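Local coordinates for cell division control protein 4 (Saccharomyces cerevisiae, PDB 3V7D) that recognises phosphorylated target proteins, such as the CDK inhibitor SIC1, as the substrate-binding F-box subunit of an SCF E3 ubiquitin ligase, at residues K51-W56 / L85-R90. The protein carries 1 engineered substitution. Sequence-based numbering, arbitrary orientation.
Sequences KSTSLW and LSQQDR
Gln-88 NE2 donates to the backbone carbonyl Lys-51 O over 2.6 Å, linking 51-56 to 85-90. The bond is moderately bent (154° at the hydrogen), and the donor stands well above the carbonyl plane. A bend at chi2 (89°) turns the Gln-88 amide back toward the loop at Lys-51; this lays CG against Ser-52 O at 3.4 Å. The other end of the amide is tied down weakly: Ser-86 OG donates to Gln-88 OE1 at 3.4 Å. Ser-86 is also the N-cap of helix 87-106, its OG accepting from Asp-89 N at 3.1 Å in a nearly straight bond. Replacing Gln-88 by alanine removes the amide, which is likely to cost Lys-51 O this donor and Ser-86 OG its weak acceptor, and to open a gap beside Ser-52 O. Thr-53 OG1 lies 3.9 Å from Gln-88 CG, the two side chains crossing at about a right angle. Salt bridges from Asp-89 to Arg-50 and Arg-92 add a charged link beside the contact. The F-box region thus meets the helical linker before the WD40 propeller: Thr-53 and Trp-56 continue onto Leu-91 of helix 87-106, while Leu-55 packs on helices 20-27 and 32-39.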
loop_
_atom_site.group_PDB
_atom_site.type_symbol
_atom_site.label_atom_id
_atom_site.label_comp_id
_atom_site.label_asym_id
_atom_site.label_seq_id
_atom_site.Cartn_x
_atom_site.Cartn_y
_atom_site.Cartn_z
ATOM N N LYS B 51 -5.109 -15.372 -19.004
ATOM C CA LYS B 51 -3.790 -15.831 -19.404
ATOM C C LYS B 51 -2.704 -14.909 -18.857
ATOM O O LYS B 51 -1.614 -15.357 -18.512
ATOM C CB LYS B 51 -3.714 -15.852 -20.928
ATOM C CG LYS B 51 -3.089 -17.077 -21.550
ATOM C CD LYS B 51 -3.140 -16.930 -23.071
ATOM C CE LYS B 51 -2.527 -18.111 -23.801
ATOM N NZ LYS B 51 -3.419 -19.303 -23.797
ATOM N N SER B 52 -2.999 -13.616 -18.778
ATOM C CA SER B 52 -1.972 -12.643 -18.416
ATOM C C SER B 52 -1.920 -12.354 -16.923
ATOM O O SER B 52 -2.943 -12.116 -16.286
ATOM C CB SER B 52 -2.168 -11.335 -19.182
ATOM O OG SER B 52 -3.443 -10.789 -18.904
ATOM N N THR B 53 -0.711 -12.378 -16.379
ATOM C CA THR B 53 -0.471 -11.954 -15.014
ATOM C C THR B 53 -0.466 -10.435 -14.980
ATOM O O THR B 53 -1.081 -9.818 -14.109
ATOM C CB THR B 53 0.888 -12.482 -14.505
ATOM O OG1 THR B 53 0.787 -13.888 -14.248
ATOM C CG2 THR B 53 1.307 -11.770 -13.226
ATOM N N SER B 54 0.217 -9.842 -15.956
ATOM C CA SER B 54 0.448 -8.403 -15.990
ATOM C C SER B 54 -0.842 -7.590 -15.939
ATOM O O SER B 54 -0.894 -6.546 -15.291
ATOM C CB SER B 54 1.286 -8.014 -17.215
ATOM O OG SER B 54 0.592 -8.278 -18.423
ATOM N N LEU B 55 -1.879 -8.073 -16.610
ATOM C CA LEU B 55 -3.166 -7.385 -16.618
ATOM C C LEU B 55 -3.667 -7.145 -15.198
ATOM O O LEU B 55 -4.056 -6.034 -14.849
ATOM C CB LEU B 55 -4.191 -8.197 -17.410
ATOM C CG LEU B 55 -5.569 -7.604 -17.707
ATOM C CD1 LEU B 55 -6.105 -8.217 -18.981
ATOM C CD2 LEU B 55 -6.541 -7.850 -16.566
ATOM N N TRP B 56 -3.654 -8.195 -14.384
ATOM C CA TRP B 56 -4.159 -8.113 -13.018
ATOM C C TRP B 56 -3.149 -7.469 -12.078
ATOM O O TRP B 56 -3.527 -6.833 -11.095
ATOM C CB TRP B 56 -4.590 -9.496 -12.525
ATOM C CG TRP B 56 -5.702 -10.023 -13.357
ATOM C CD1 TRP B 56 -5.620 -10.971 -14.330
ATOM C CD2 TRP B 56 -7.061 -9.580 -13.336
ATOM N NE1 TRP B 56 -6.855 -11.168 -14.901
ATOM C CE2 TRP B 56 -7.755 -10.324 -14.309
ATOM C CE3 TRP B 56 -7.760 -8.639 -12.579
ATOM C CZ2 TRP B 56 -9.113 -10.149 -14.550
ATOM C CZ3 TRP B 56 -9.108 -8.467 -12.818
ATOM C CH2 TRP B 56 -9.773 -9.221 -13.794
ATOM N N LEU B 85 -5.156 -22.591 -7.492
ATOM C CA LEU B 85 -5.441 -21.610 -8.539
ATOM C C LEU B 85 -4.169 -21.151 -9.240
ATOM O O LEU B 85 -3.091 -21.116 -8.643
ATOM C CB LEU B 85 -6.163 -20.388 -7.968
ATOM C CG LEU B 85 -7.595 -20.556 -7.464
ATOM C CD1 LEU B 85 -8.139 -19.214 -7.017
ATOM C CD2 LEU B 85 -8.481 -21.168 -8.535
ATOM N N SER B 86 -4.302 -20.793 -10.511
ATOM C CA SER B 86 -3.192 -20.217 -11.254
ATOM C C SER B 86 -2.875 -18.840 -10.681
ATOM O O SER B 86 -3.703 -18.245 -9.985
ATOM C CB SER B 86 -3.563 -20.072 -12.725
ATOM O OG SER B 86 -4.509 -19.025 -12.898
ATOM N N GLN B 87 -1.683 -18.333 -10.980
ATOM C CA GLN B 87 -1.297 -17.007 -10.521
ATOM C C GLN B 87 -2.267 -15.950 -11.028
ATOM O O GLN B 87 -2.628 -15.037 -10.293
ATOM C CB GLN B 87 0.121 -16.657 -10.961
ATOM C CG GLN B 87 0.560 -15.279 -10.487
ATOM C CD GLN B 87 2.033 -15.030 -10.706
ATOM O OE1 GLN B 87 2.803 -14.943 -9.751
ATOM N NE2 GLN B 87 2.437 -14.914 -11.967
ATOM N N GLN B 88 -2.690 -16.087 -12.282
ATOM C CA GLN B 88 -3.613 -15.135 -12.893
ATOM C C GLN B 88 -4.942 -15.085 -12.144
ATOM O O GLN B 88 -5.443 -14.008 -11.824
ATOM C CB GLN B 88 -3.861 -15.481 -14.365
ATOM C CG GLN B 88 -2.631 -15.385 -15.265
ATOM C CD GLN B 88 -1.839 -16.690 -15.337
ATOM O OE1 GLN B 88 -1.913 -17.527 -14.440
ATOM N NE2 GLN B 88 -1.085 -16.865 -16.418
ATOM N N ASP B 89 -5.506 -16.254 -11.863
ATOM C CA ASP B 89 -6.783 -16.336 -11.169
ATOM C C ASP B 89 -6.653 -15.860 -9.719
ATOM O O ASP B 89 -7.572 -15.240 -9.184
ATOM C CB ASP B 89 -7.347 -17.763 -11.229
ATOM C CG ASP B 89 -7.751 -18.178 -12.643
ATOM O OD1 ASP B 89 -8.026 -17.294 -13.486
ATOM O OD2 ASP B 89 -7.799 -19.396 -12.912
ATOM N N ARG B 90 -5.514 -16.152 -9.096
ATOM C CA ARG B 90 -5.229 -15.678 -7.749
ATOM C C ARG B 90 -5.295 -14.158 -7.716
ATOM O O ARG B 90 -5.948 -13.574 -6.849
ATOM C CB ARG B 90 -3.838 -16.129 -7.291
ATOM C CG ARG B 90 -3.738 -17.578 -6.855
ATOM C CD ARG B 90 -2.283 -17.975 -6.617
ATOM N NE ARG B 90 -2.146 -19.392 -6.284
ATOM C CZ ARG B 90 -1.027 -20.092 -6.449
ATOM N NH1 ARG B 90 0.053 -19.508 -6.952
ATOM N NH2 ARG B 90 -0.988 -21.377 -6.120
#